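Local coordinates for protein putative glycerophosphodiester phosphodiesterase (PDB 2O55) that is of unconfirmed function but is probably a member of the glycerophosphodiester phosphodiesterase family, which is built on the TIM-barrel fold, at residues A[6-11]-A[37-42]; A[168-173]-A[193-198]; A[223-228]-A[241-246]; A[229-234]-A[250-255]. All blocks are in the same frame, centred on the assembly; numbering follows the deposited sequence.

Contact 1 (A[6-11]-A[37-42])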
loop_
_atom_site.group_PDB
_atom_site.type_symbol
_atom_site.label_atom_id
_atom_site.label_comp_id
_atom_site.label_asym_id
_atom_site.label_seq_id
_atom_site.Cartn_x
_atom_site.Cartn_y
_atom_site.Cartn_z
ATOM N N ILE A 6 9.243 9.134 16.221
ATOM C CA ILE A 6 9.728 7.831 15.764
ATOM C C ILE A 6 8.704 7.289 14.743
ATOM O O ILE A 6 7.535 7.079 15.082
ATOM C CB ILE A 6 9.950 6.831 16.951
ATOM C CG1 ILE A 6 10.827 7.457 18.040
ATOM C CG2 ILE A 6 10.591 5.536 16.466
ATOM C CD1 ILE A 6 10.342 7.144 19.500
ATOM N N PRO A 7 9.138 7.057 13.489
ATOM C CA PRO A 7 8.167 6.685 12.449
ATOM C C PRO A 7 7.753 5.237 12.610
ATOM O O PRO A 7 8.504 4.447 13.172
ATOM C CB PRO A 7 8.949 6.869 11.138
ATOM C CG PRO A 7 10.306 7.477 11.530
ATOM C CD PRO A 7 10.512 7.080 12.963
ATOM N N LYS A 8 6.569 4.885 12.136
ATOM C CA LYS A 8 6.128 3.494 12.196
ATOM C C LYS A 8 6.432 2.763 10.883
ATOM O O LYS A 8 6.473 3.398 9.824
ATOM C CB LYS A 8 4.639 3.436 12.521
ATOM C CG LYS A 8 4.303 3.940 13.904
ATOM C CD LYS A 8 2.839 4.185 14.052
ATOM C CE LYS A 8 2.565 4.662 15.450
ATOM N NZ LYS A 8 1.881 5.996 15.354
ATOM N N ILE A 9 6.646 1.449 10.949
ATOM C CA ILE A 9 6.999 0.666 9.756
ATOM C C ILE A 9 5.762 0.286 8.949
ATOM O O ILE A 9 4.785 -0.209 9.505
ATOM C CB ILE A 9 7.720 -0.672 10.088
ATOM C CG1 ILE A 9 8.660 -0.558 11.289
ATOM C CG2 ILE A 9 8.441 -1.214 8.880
ATOM C CD1 ILE A 9 9.710 0.462 11.135
ATOM N N VAL A 10 5.812 0.498 7.636
ATOM C CA VAL A 10 4.838 -0.120 6.739
ATOM C C VAL A 10 5.538 -1.203 5.924
ATOM O O VAL A 10 6.492 -0.908 5.194
ATOM C CB VAL A 10 4.208 0.886 5.779
ATOM C CG1 VAL A 10 3.182 0.182 4.948
ATOM C CG2 VAL A 10 3.557 1.998 6.541
ATOM N N GLY A 11 5.083 -2.447 6.047
ATOM C CA GLY A 11 5.674 -3.560 5.295
ATOM C C GLY A 11 5.293 -3.535 3.822
ATOM O O GLY A 11 4.156 -3.871 3.466
ATOM N N ILE A 37 4.897 -6.111 13.234
ATOM C CA ILE A 37 5.026 -4.857 12.439
ATOM C C ILE A 37 3.672 -4.196 12.056
ATOM O O ILE A 37 2.856 -4.787 11.372
ATOM C CB ILE A 37 6.034 -4.947 11.204
ATOM C CG1 ILE A 37 5.359 -5.466 9.959
ATOM C CG2 ILE A 37 7.331 -5.758 11.494
ATOM C CD1 ILE A 37 5.760 -4.677 8.770
ATOM N N PRO A 38 3.462 -2.942 12.476
ATOM C CA PRO A 38 2.100 -2.450 12.675
ATOM C C PRO A 38 1.259 -2.267 11.426
ATOM O O PRO A 38 0.036 -2.299 11.530
ATOM C CB PRO A 38 2.311 -1.101 13.379
ATOM C CG PRO A 38 3.638 -0.675 12.977
ATOM C CD PRO A 38 4.470 -1.903 12.752
ATOM N N TYR A 39 1.904 -2.066 10.277
ATOM C CA TYR A 39 1.230 -1.775 9.001
ATOM C C TYR A 39 1.794 -2.604 7.874
ATOM O O TYR A 39 2.988 -2.917 7.894
ATOM C CB TYR A 39 1.477 -0.331 8.586
ATOM C CG TYR A 39 0.726 0.687 9.383
ATOM C CD1 TYR A 39 1.331 1.367 10.426
ATOM C CD2 TYR A 39 -0.579 0.987 9.076
ATOM C CE1 TYR A 39 0.641 2.314 11.158
ATOM C CE2 TYR A 39 -1.281 1.915 9.805
ATOM C CZ TYR A 39 -0.671 2.579 10.840
ATOM O OH TYR A 39 -1.397 3.508 11.544
ATOM N N ILE A 40 0.967 -2.938 6.880
ATOM C CA ILE A 40 1.511 -3.368 5.594
ATOM C C ILE A 40 0.862 -2.611 4.442
ATOM O O ILE A 40 -0.270 -2.112 4.551
ATOM C CB ILE A 40 1.416 -4.891 5.343
ATOM C CG1 ILE A 40 -0.039 -5.355 5.286
ATOM C CG2 ILE A 40 2.250 -5.704 6.353
ATOM C CD1 ILE A 40 -0.633 -5.338 3.864
ATOM N N GLU A 41 1.594 -2.522 3.335
ATOM C CA GLU A 41 1.075 -1.958 2.111
ATOM C C GLU A 41 0.808 -3.134 1.206
ATOM O O GLU A 41 1.584 -4.070 1.190
ATOM C CB GLU A 41 2.094 -1.008 1.480
ATOM C CG GLU A 41 1.591 -0.258 0.251
ATOM C CD GLU A 41 1.624 -1.097 -1.059
ATOM O OE1 GLU A 41 0.751 -0.862 -1.921
ATOM O OE2 GLU A 41 2.502 -1.990 -1.250
ATOM N N THR A 42 -0.296 -3.099 0.462
ATOM C CA THR A 42 -0.557 -4.094 -0.589
ATOM C C THR A 42 -1.273 -3.491 -1.801
ATOM O O THR A 42 -1.843 -2.395 -1.732
ATOM C CB THR A 42 -1.302 -5.338 -0.056
ATOM O OG1 THR A 42 -1.190 -6.396 -1.004
ATOM C CG2 THR A 42 -2.743 -5.046 0.158
#

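Contact 2 (A[168-173]-A[193-198])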
loop_
_atom_site.group_PDB
_atom_site.type_symbol
_atom_site.label_atom_id
_atom_site.label_comp_id
_atom_site.label_asym_id
_atom_site.label_seq_id
_atom_site.Cartn_x
_atom_site.Cartn_y
_atom_site.Cartn_z
ATOM N N TYR A 168 -3.012 10.406 -0.332
ATOM C CA TYR A 168 -2.646 10.768 -1.685
ATOM C C TYR A 168 -1.187 10.376 -1.879
ATOM O O TYR A 168 -0.335 10.693 -1.021
ATOM C CB TYR A 168 -2.821 12.268 -1.873
ATOM C CG TYR A 168 -4.170 12.727 -2.406
ATOM C CD1 TYR A 168 -5.326 11.965 -2.223
ATOM C CD2 TYR A 168 -4.287 13.964 -3.063
ATOM C CE1 TYR A 168 -6.567 12.404 -2.710
ATOM C CE2 TYR A 168 -5.529 14.420 -3.545
ATOM C CZ TYR A 168 -6.672 13.621 -3.375
ATOM O OH TYR A 168 -7.890 14.046 -3.883
ATOM N N LEU A 169 -0.908 9.673 -2.985
ATOM C CA LEU A 169 0.448 9.267 -3.355
ATOM C C LEU A 169 1.044 10.216 -4.392
ATOM O O LEU A 169 0.436 10.435 -5.438
ATOM C CB LEU A 169 0.426 7.865 -3.948
ATOM C CG LEU A 169 0.640 6.634 -3.075
ATOM C CD1 LEU A 169 0.127 5.419 -3.805
ATOM C CD2 LEU A 169 2.098 6.446 -2.760
ATOM N N PHE A 170 2.241 10.741 -4.137
ATOM C CA PHE A 170 2.882 11.629 -5.102
ATOM C C PHE A 170 4.050 11.039 -5.873
ATOM O O PHE A 170 4.425 9.879 -5.675
ATOM C CB PHE A 170 3.313 12.923 -4.422
ATOM C CG PHE A 170 2.168 13.747 -3.997
ATOM C CD1 PHE A 170 1.726 13.715 -2.680
ATOM C CD2 PHE A 170 1.458 14.501 -4.935
ATOM C CE1 PHE A 170 0.602 14.466 -2.298
ATOM C CE2 PHE A 170 0.362 15.246 -4.565
ATOM C CZ PHE A 170 -0.080 15.233 -3.249
ATOM N N ASN A 171 4.634 11.877 -6.737
ATOM C CA ASN A 171 5.812 11.548 -7.533
ATOM C C ASN A 171 5.545 10.367 -8.465
ATOM O O ASN A 171 6.382 9.452 -8.597
ATOM C CB ASN A 171 7.016 11.265 -6.642
ATOM C CG ASN A 171 7.153 12.250 -5.503
ATOM O OD1 ASN A 171 7.145 11.845 -4.341
ATOM N ND2 ASN A 171 7.302 13.549 -5.820
ATOM N N TYR A 172 4.376 10.400 -9.107
ATOM C CA TYR A 172 3.967 9.344 -10.012
ATOM C C TYR A 172 5.071 8.928 -10.970
ATOM O O TYR A 172 5.617 7.838 -10.786
ATOM C CB TYR A 172 2.665 9.672 -10.741
ATOM C CG TYR A 172 2.232 8.665 -11.791
ATOM C CD1 TYR A 172 2.220 7.298 -11.518
ATOM C CD2 TYR A 172 1.803 9.086 -13.051
ATOM C CE1 TYR A 172 1.819 6.368 -12.484
ATOM C CE2 TYR A 172 1.387 8.174 -14.018
ATOM C CZ TYR A 172 1.394 6.817 -13.725
ATOM O OH TYR A 172 0.987 5.900 -14.671
HETATM N N MSE A 173 5.453 9.687 -11.984
HETATM C CA MSE A 173 6.553 9.069 -12.772
HETATM C C MSE A 173 7.847 9.832 -12.568
HETATM O O MSE A 173 8.507 10.282 -13.520
HETATM C CB MSE A 173 6.201 8.817 -14.237
HETATM C CG MSE A 173 5.062 7.836 -14.439
HETATM SE SE MSE A 173 4.385 7.786 -16.308
HETATM C CE MSE A 173 6.050 7.364 -17.327
ATOM N N VAL A 193 -0.316 12.141 3.102
ATOM C CA VAL A 193 0.437 12.163 1.839
ATOM C C VAL A 193 1.566 11.144 1.897
ATOM O O VAL A 193 2.064 10.796 2.990
ATOM C CB VAL A 193 1.085 13.549 1.505
ATOM C CG1 VAL A 193 0.041 14.598 1.207
ATOM C CG2 VAL A 193 2.005 14.011 2.624
ATOM N N SER A 194 1.973 10.690 0.711
ATOM C CA SER A 194 3.040 9.708 0.610
ATOM C C SER A 194 3.986 10.014 -0.555
ATOM O O SER A 194 3.548 10.205 -1.700
ATOM C CB SER A 194 2.452 8.308 0.519
ATOM O OG SER A 194 3.460 7.370 0.211
HETATM N N MSE A 195 5.283 10.063 -0.268
HETATM C CA MSE A 195 6.226 10.553 -1.262
HETATM C C MSE A 195 7.370 9.615 -1.441
HETATM O O MSE A 195 7.779 8.955 -0.497
HETATM C CB MSE A 195 6.804 11.892 -0.838
HETATM C CG MSE A 195 6.082 12.512 0.375
HETATM SE SE MSE A 195 4.637 13.689 -0.156
HETATM C CE MSE A 195 5.716 14.697 -1.448
ATOM N N LEU A 196 7.916 9.591 -2.650
ATOM C CA LEU A 196 9.116 8.825 -2.909
ATOM C C LEU A 196 10.311 9.444 -2.181
ATOM O O LEU A 196 10.411 10.669 -2.019
ATOM C CB LEU A 196 9.350 8.614 -4.418
ATOM C CG LEU A 196 8.554 7.465 -5.076
ATOM C CD1 LEU A 196 7.022 7.513 -4.865
ATOM C CD2 LEU A 196 8.876 7.412 -6.550
ATOM N N PHE A 197 11.181 8.570 -1.710
ATOM C CA PHE A 197 12.272 8.969 -0.873
ATOM C C PHE A 197 13.182 9.972 -1.562
ATOM O O PHE A 197 13.491 10.990 -0.978
ATOM C CB PHE A 197 13.049 7.741 -0.414
ATOM C CG PHE A 197 14.223 8.055 0.483
ATOM C CD1 PHE A 197 15.526 7.729 0.088
ATOM C CD2 PHE A 197 14.034 8.666 1.715
ATOM C CE1 PHE A 197 16.613 8.004 0.912
ATOM C CE2 PHE A 197 15.117 8.942 2.539
ATOM C CZ PHE A 197 16.406 8.612 2.144
ATOM N N HIS A 198 13.595 9.708 -2.795
ATOM C CA HIS A 198 14.499 10.616 -3.511
ATOM C C HIS A 198 13.951 12.045 -3.720
ATOM O O HIS A 198 14.741 12.958 -3.898
ATOM C CB HIS A 198 14.946 9.959 -4.832
ATOM C CG HIS A 198 15.724 10.856 -5.759
ATOM N ND1 HIS A 198 17.082 11.076 -5.628
ATOM C CD2 HIS A 198 15.341 11.540 -6.869
ATOM C CE1 HIS A 198 17.496 11.874 -6.599
ATOM N NE2 HIS A 198 16.461 12.169 -7.367
#

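Contact 3 (A[223-228]-A[241-246])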
loop_
_atom_site.group_PDB
_atom_site.type_symbol
_atom_site.label_atom_id
_atom_site.label_comp_id
_atom_site.label_asym_id
_atom_site.label_seq_id
_atom_site.Cartn_x
_atom_site.Cartn_y
_atom_site.Cartn_z
ATOM N N PHE A 223 14.441 0.027 -5.179
ATOM C CA PHE A 223 15.399 0.667 -4.300
ATOM C C PHE A 223 15.588 -0.135 -3.037
ATOM O O PHE A 223 14.625 -0.362 -2.320
ATOM C CB PHE A 223 14.868 2.058 -3.944
ATOM C CG PHE A 223 15.770 2.855 -3.041
ATOM C CD1 PHE A 223 16.949 3.418 -3.529
ATOM C CD2 PHE A 223 15.420 3.068 -1.702
ATOM C CE1 PHE A 223 17.770 4.159 -2.696
ATOM C CE2 PHE A 223 16.227 3.806 -0.863
ATOM C CZ PHE A 223 17.404 4.347 -1.351
ATOM N N ASP A 224 16.820 -0.557 -2.754
ATOM C CA ASP A 224 17.080 -1.298 -1.526
ATOM C C ASP A 224 17.419 -0.338 -0.399
ATOM O O ASP A 224 18.571 0.056 -0.237
ATOM C CB ASP A 224 18.214 -2.311 -1.713
ATOM C CG ASP A 224 17.815 -3.507 -2.590
ATOM O OD1 ASP A 224 16.708 -4.075 -2.398
ATOM O OD2 ASP A 224 18.644 -3.893 -3.456
ATOM N N ASP A 225 16.420 0.038 0.390
ATOM C CA ASP A 225 16.656 0.973 1.491
ATOM C C ASP A 225 17.476 0.346 2.609
ATOM O O ASP A 225 17.245 -0.788 3.008
ATOM C CB ASP A 225 15.354 1.617 2.012
ATOM C CG ASP A 225 14.310 0.601 2.419
ATOM O OD1 ASP A 225 14.113 -0.390 1.682
ATOM O OD2 ASP A 225 13.681 0.811 3.480
ATOM N N SER A 226 18.465 1.099 3.066
ATOM C CA SER A 226 19.383 0.657 4.102
ATOM C C SER A 226 19.511 1.727 5.206
ATOM O O SER A 226 18.962 2.829 5.086
ATOM C CB SER A 226 20.746 0.333 3.491
ATOM O OG SER A 226 21.525 1.506 3.313
ATOM N N GLU A 227 20.241 1.394 6.274
ATOM C CA GLU A 227 20.416 2.275 7.436
ATOM C C GLU A 227 20.689 3.745 7.097
ATOM O O GLU A 227 20.180 4.644 7.764
ATOM C CB GLU A 227 21.520 1.736 8.334
ATOM C CG GLU A 227 21.726 2.561 9.575
ATOM C CD GLU A 227 23.119 2.424 10.152
ATOM O OE1 GLU A 227 23.701 3.473 10.526
ATOM O OE2 GLU A 227 23.635 1.280 10.224
ATOM N N GLU A 228 21.486 3.976 6.058
ATOM C CA GLU A 228 21.812 5.322 5.622
ATOM C C GLU A 228 20.566 6.173 5.320
ATOM O O GLU A 228 20.525 7.374 5.614
ATOM C CB GLU A 228 22.731 5.258 4.409
ATOM C CG GLU A 228 23.655 6.463 4.303
ATOM C CD GLU A 228 24.437 6.740 5.609
ATOM O OE1 GLU A 228 25.018 5.782 6.175
ATOM O OE2 GLU A 228 24.475 7.910 6.073
ATOM N N ILE A 241 7.209 4.805 7.247
ATOM C CA ILE A 241 8.165 4.462 6.208
ATOM C C ILE A 241 7.743 3.174 5.563
ATOM O O ILE A 241 7.677 2.125 6.231
ATOM C CB ILE A 241 9.569 4.283 6.746
ATOM C CG1 ILE A 241 10.022 5.583 7.426
ATOM C CG2 ILE A 241 10.492 3.833 5.593
ATOM C CD1 ILE A 241 11.365 5.538 8.025
ATOM N N CYS A 242 7.433 3.262 4.275
ATOM C CA CYS A 242 7.061 2.088 3.541
ATOM C C CYS A 242 8.361 1.492 3.027
ATOM O O CYS A 242 8.862 1.878 1.960
ATOM C CB CYS A 242 6.092 2.443 2.417
ATOM S SG CYS A 242 5.291 1.004 1.673
ATOM N N SER A 243 8.888 0.546 3.808
ATOM C CA SER A 243 10.229 -0.024 3.641
ATOM C C SER A 243 10.245 -1.341 2.889
ATOM O O SER A 243 9.335 -2.150 3.020
ATOM C CB SER A 243 10.841 -0.262 5.019
ATOM O OG SER A 243 12.155 -0.795 4.922
ATOM N N ASN A 244 11.301 -1.565 2.118
ATOM C CA ASN A 244 11.502 -2.844 1.453
ATOM C C ASN A 244 12.232 -3.800 2.375
ATOM O O ASN A 244 12.372 -4.987 2.073
ATOM C CB ASN A 244 12.284 -2.662 0.163
ATOM C CG ASN A 244 11.599 -1.710 -0.812
ATOM O OD1 ASN A 244 10.368 -1.642 -0.899
ATOM N ND2 ASN A 244 12.403 -0.977 -1.568
ATOM N N TYR A 245 12.698 -3.283 3.508
ATOM C CA TYR A 245 13.325 -4.109 4.523
ATOM C C TYR A 245 12.796 -3.785 5.915
ATOM O O TYR A 245 13.527 -3.242 6.739
ATOM C CB TYR A 245 14.836 -3.940 4.454
ATOM C CG TYR A 245 15.355 -4.397 3.126
ATOM C CD1 TYR A 245 15.378 -3.520 2.034
ATOM C CD2 TYR A 245 15.783 -5.730 2.943
ATOM C CE1 TYR A 245 15.832 -3.946 0.806
ATOM C CE2 TYR A 245 16.242 -6.167 1.723
ATOM C CZ TYR A 245 16.262 -5.270 0.651
ATOM O OH TYR A 245 16.695 -5.692 -0.586
ATOM N N PRO A 246 11.525 -4.132 6.189
ATOM C CA PRO A 246 10.917 -3.809 7.495
ATOM C C PRO A 246 11.682 -4.371 8.722
ATOM O O PRO A 246 11.804 -3.682 9.759
ATOM C CB PRO A 246 9.509 -4.422 7.393
ATOM C CG PRO A 246 9.552 -5.360 6.232
ATOM C CD PRO A 246 10.589 -4.852 5.304
#

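Contact 4 (A[229-234]-A[250-255])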
loop_
_atom_site.group_PDB
_atom_site.type_symbol
_atom_site.label_atom_id
_atom_site.label_comp_id
_atom_site.label_asym_id
_atom_site.label_seq_id
_atom_site.Cartn_x
_atom_site.Cartn_y
_atom_site.Cartn_z
ATOM N N ASP A 229 19.548 5.527 4.764
ATOM C CA ASP A 229 18.342 6.200 4.308
ATOM C C ASP A 229 17.407 6.450 5.474
ATOM O O ASP A 229 16.780 7.512 5.608
ATOM C CB ASP A 229 17.651 5.333 3.259
ATOM C CG ASP A 229 18.613 4.820 2.219
ATOM O OD1 ASP A 229 19.470 5.616 1.757
ATOM O OD2 ASP A 229 18.530 3.616 1.883
ATOM N N TRP A 230 17.321 5.449 6.325
ATOM C CA TRP A 230 16.537 5.532 7.527
ATOM C C TRP A 230 17.006 6.663 8.413
ATOM O O TRP A 230 16.197 7.316 9.053
ATOM C CB TRP A 230 16.626 4.194 8.238
ATOM C CG TRP A 230 16.170 3.091 7.337
ATOM C CD1 TRP A 230 15.308 3.208 6.277
ATOM C CD2 TRP A 230 16.524 1.715 7.418
ATOM N NE1 TRP A 230 15.112 1.988 5.694
ATOM C CE2 TRP A 230 15.844 1.050 6.374
ATOM C CE3 TRP A 230 17.344 0.976 8.269
ATOM C CZ2 TRP A 230 15.962 -0.326 6.158
ATOM C CZ3 TRP A 230 17.470 -0.388 8.050
ATOM C CH2 TRP A 230 16.783 -1.023 7.003
ATOM N N LYS A 231 18.316 6.889 8.425
ATOM C CA LYS A 231 18.912 8.010 9.122
ATOM C C LYS A 231 18.314 9.305 8.610
ATOM O O LYS A 231 17.907 10.145 9.400
ATOM C CB LYS A 231 20.438 7.990 8.982
ATOM C CG LYS A 231 21.156 7.525 10.263
ATOM C CD LYS A 231 22.460 6.760 10.002
ATOM C CE LYS A 231 23.354 6.719 11.240
ATOM N NZ LYS A 231 24.373 7.819 11.266
ATOM N N LYS A 232 18.220 9.448 7.291
ATOM C CA LYS A 232 17.617 10.638 6.685
ATOM C C LYS A 232 16.118 10.710 6.968
ATOM O O LYS A 232 15.596 11.771 7.316
ATOM C CB LYS A 232 17.886 10.692 5.176
ATOM C CG LYS A 232 17.386 11.971 4.475
ATOM C CD LYS A 232 18.088 13.258 5.033
ATOM C CE LYS A 232 17.868 14.508 4.153
ATOM N NZ LYS A 232 18.478 14.368 2.796
ATOM N N CYS A 233 15.419 9.588 6.828
ATOM C CA CYS A 233 14.014 9.534 7.224
ATOM C C CYS A 233 13.737 10.154 8.583
ATOM O O CYS A 233 12.854 10.977 8.678
ATOM C CB CYS A 233 13.497 8.113 7.166
ATOM S SG CYS A 233 13.260 7.562 5.446
ATOM N N LEU A 234 14.501 9.778 9.611
ATOM C CA LEU A 234 14.401 10.397 10.938
ATOM C C LEU A 234 14.689 11.899 10.930
ATOM O O LEU A 234 13.932 12.672 11.513
ATOM C CB LEU A 234 15.343 9.743 11.941
ATOM C CG LEU A 234 15.204 8.291 12.399
ATOM C CD1 LEU A 234 15.894 8.118 13.741
ATOM C CD2 LEU A 234 13.768 7.918 12.538
HETATM N N MSE A 250 13.029 -2.190 11.560
HETATM C CA MSE A 250 12.708 -2.422 12.965
HETATM C C MSE A 250 13.986 -2.544 13.797
HETATM O O MSE A 250 14.115 -1.906 14.845
HETATM C CB MSE A 250 11.902 -3.701 13.119
HETATM C CG MSE A 250 10.516 -3.530 13.782
HETATM SE SE MSE A 250 10.294 -2.308 15.363
HETATM C CE MSE A 250 8.381 -2.931 16.046
ATOM N N ASN A 251 14.931 -3.354 13.301
ATOM C CA ASN A 251 16.210 -3.586 13.969
ATOM C C ASN A 251 16.982 -2.299 14.159
ATOM O O ASN A 251 17.602 -2.087 15.201
ATOM C CB ASN A 251 17.050 -4.613 13.219
ATOM C CG ASN A 251 16.617 -6.046 13.499
ATOM O OD1 ASN A 251 15.599 -6.297 14.140
ATOM N ND2 ASN A 251 17.389 -6.991 13.007
ATOM N N PHE A 252 16.924 -1.438 13.151
ATOM C CA PHE A 252 17.430 -0.071 13.263
ATOM C C PHE A 252 16.737 0.704 14.406
ATOM O O PHE A 252 17.385 1.097 15.385
ATOM C CB PHE A 252 17.274 0.667 11.917
ATOM C CG PHE A 252 17.796 2.084 11.928
ATOM C CD1 PHE A 252 19.169 2.344 11.951
ATOM C CD2 PHE A 252 16.914 3.169 11.906
ATOM C CE1 PHE A 252 19.665 3.667 11.962
ATOM C CE2 PHE A 252 17.401 4.503 11.907
ATOM C CZ PHE A 252 18.778 4.746 11.931
ATOM N N LEU A 253 15.421 0.888 14.279
ATOM C CA LEU A 253 14.641 1.719 15.191
ATOM C C LEU A 253 14.813 1.268 16.645
ATOM O O LEU A 253 14.649 2.064 17.577
ATOM C CB LEU A 253 13.164 1.755 14.756
ATOM C CG LEU A 253 12.815 2.278 13.341
ATOM C CD1 LEU A 253 11.334 2.263 13.107
ATOM C CD2 LEU A 253 13.307 3.681 13.068
ATOM N N SER A 254 15.149 -0.015 16.809
ATOM C CA SER A 254 15.670 -0.592 18.048
ATOM C C SER A 254 16.614 0.346 18.775
ATOM O O SER A 254 16.521 0.518 19.983
ATOM C CB SER A 254 16.476 -1.843 17.704
ATOM O OG SER A 254 15.848 -3.009 18.165
ATOM N N ASN A 255 17.541 0.922 18.013
ATOM C CA ASN A 255 18.614 1.760 18.530
ATOM C C ASN A 255 18.205 3.236 18.487
ATOM O O ASN A 255 18.041 3.887 19.523
ATOM C CB ASN A 255 19.897 1.540 17.703
ATOM C CG ASN A 255 20.187 0.067 17.428
ATOM O OD1 ASN A 255 19.674 -0.504 16.471
ATOM N ND2 ASN A 255 21.026 -0.546 18.260
#

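Contact 1 (A[6-11]-A[37-42])
Gly11 joins the two strands through both of its backbone polar groups, giving its N-H to Tyr39 O (N to O 2.8 Å, nearly straight at 176°) and receiving Glu41 N at its own O (2.9 Å). This pairing is parallel, setting Val10 beside Tyr39 and Gly11 beside Ile40. On the face carrying Val10 and Tyr39, the two methyls of Val10 divide the work. With CG1 anti to the backbone N (chi1 -177°), CG1 lies 3.8 Å from Glu41 CB, while CG2 reaches Tyr39 CB at 3.7 Å; a beta-branched residue thus serves two neighbours at once. The Tyr39 ring turns its edge to Ile9 O and to the aliphatic stem of Lys8, whose CD comes to 4.1 Å from Tyr39 CE1. Lysine suits this rim because its methylenes can lie along the ring edge while its amine leads away. On the other face Gly11 has no side chain, and Ile37 CD1 lies against its backbone, 3.6 Å from Gly11 N. Farther out, Ile40 packs on Phe29 and Cys32 of helix 26-34, and Ile9 on helix 246-253. Strand 8-12 runs between strands 39-46 and 240-243, the latter bonded to the backbone of Lys8 and Val10, with Tyr39 and Glu41 also touching strand 110-115.

Contact 2 (A[168-173]-A[193-198])
Phe170 N and Ser194 O form a nearly linear backbone hydrogen bond of 2.8 Å (178°), and Ser194 N returns to Tyr168 O at 2.9 Å along a more bent path. Ser194 is therefore held through both its N-H and its carbonyl, as expected of parallel strands paired Tyr168 to Val193 and Leu169 to Ser194. Beyond Leu169 the first strand ends, and a side chain takes over from the backbone: Asn171 OD1 accepts Leu196 N at 2.9 Å, the donor tilted 19° from the amide plane. Asparagine suits this turn, since its backbone adopts left-handed helical angles and its short amide can stand in for a strand carbonyl. Its ND2 is held in turn by Gln175 O and Thr177 OG1, which fixes the amide's rotation.

Around this polar ladder the packing is mostly apolar. The Phe170 ring meets Val193 edge-on, CE1 lying 3.6 Å from CG1. The side chain of the selenomethionine Met195 runs alongside that of Phe170 and points the same way; its SE sits 3.9 Å from Phe170 CD1, an oblique Met-aromatic contact. The opposite face of the sheet carries Leu169 and Ser194, with Leu169 CD2 against the serine side chain, 3.4 Å from Ser194 OG. Leu196 CD1 rests on Phe170 O at 3.6 Å.

Helix 181-187 covers Tyr168, Phe170 and Val193, completing the beta-alpha-beta unit of strands 165-169 and 192-196, the repeating element from which a TIM barrel is built.

Contact 3 (A[223-228]-A[241-246])
Asp225 and Asn244 mark the closest backbone approach, CA atoms 6.4 Å apart, where the loop leading into helix 227-236 passes the end of strand 240-243. Asp225 carries the contact with a forked carboxylate. Its CG lies between the backbone N and the carbonyl carbon (chi1 55°), and from there both oxygens reach the other segment: OD2 takes the Ser243 hydroxyl on its syn lone pair (OG to OD2 2.6 Å), while OD1 accepts Asn244 N at 3.1 Å, also from the syn side but 21° out of the carboxylate plane. Ser243 OG is doubly used, because it also accepts Tyr245 N at 2.9 Å in an ST turn; a small hydroxyl that gives and receives fits this bend between strand and helix. The Tyr245 ring presents its edge to both aspartates, with CD1 3.4 Å from Asp225 OD1. Its hydroxyl donates to Asp224 OD1, and Asn244 ND2 to Phe223 O, though both bonds are modelled so short that their exact geometry is doubtful.

Neighbouring residues fix these groups further. Trp230 NE1 of helix 227-236 also binds Asp225 OD2, Lys17 forms a salt bridge with Asp224, and His12 ND1 is hydrogen-bonded to Asn244 OD1. Strand 240-243 itself is hydrogen-bonded to strands 8-12 and 214-218, and Tyr245 is the N-cap residue of helix 246-253, which packs against Ile241 and Ser243 through Leu249.

Contact 4 (A[229-234]-A[250-255])
Trp230 packs against Phe252 where two outer helices of the TIM barrel, 227-236 and 246-253, lie next to each other. The two side chains slide past one another in opposite directions, each placing its CB against the other's ring. Trp230 CB sits over one face of the phenyl group, 4.1 Å from the ring centroid and 28° off the normal, a CH-pi contact. In return, Trp230 CE3 comes to 3.7 Å from Phe252 CB. The aromatic planes stand obliquely at 51°. Phe252 reaches across because its CG is anti to the backbone N (chi1 -179°), which sends the ring out toward the other helix. Tryptophan suits its buried place by doing two jobs: the hydrocarbon part of the indole packs here, while NE1 is hydrogen-bonded to Asp225.

Next along the helix, the Lys231 side chain crosses that of Phe252 at about a right angle. Its CG touches Phe252 CZ at 4.0 Å, and its amine leads away, so the long chain lends only methylene to the contact. One turn after Trp230, Leu234 brings its two branches to two partners. CD1 nears Phe252 CE2 at 4.3 Å, and CD2 meets its counterpart, Leu253 CD2, also at 4.3 Å.

Contacts 1, 2 and 3 all reach the curled sheet of the barrel, whereas contact 4 lies among the helices outside it. Along the chain contact 1 closes first, contact 2 follows, and the segments of contacts 3 and 4 alternate near the C-terminus. Strands 8-12 and 240-243 are neighbours, so contact 1, from the beginning of the chain, meets contact 3, from near its end, with centres about 11 Å apart; this seam closes the barrel. Contacts 3 and 4 share helix 227-236, their centres about 9 Å apart. Contact 2, its centre about 16 Å from that of contact 1, meets contacts 3 and 4 through Phe197. Contact 4 also touches contact 1, tying the last helix to the first strand.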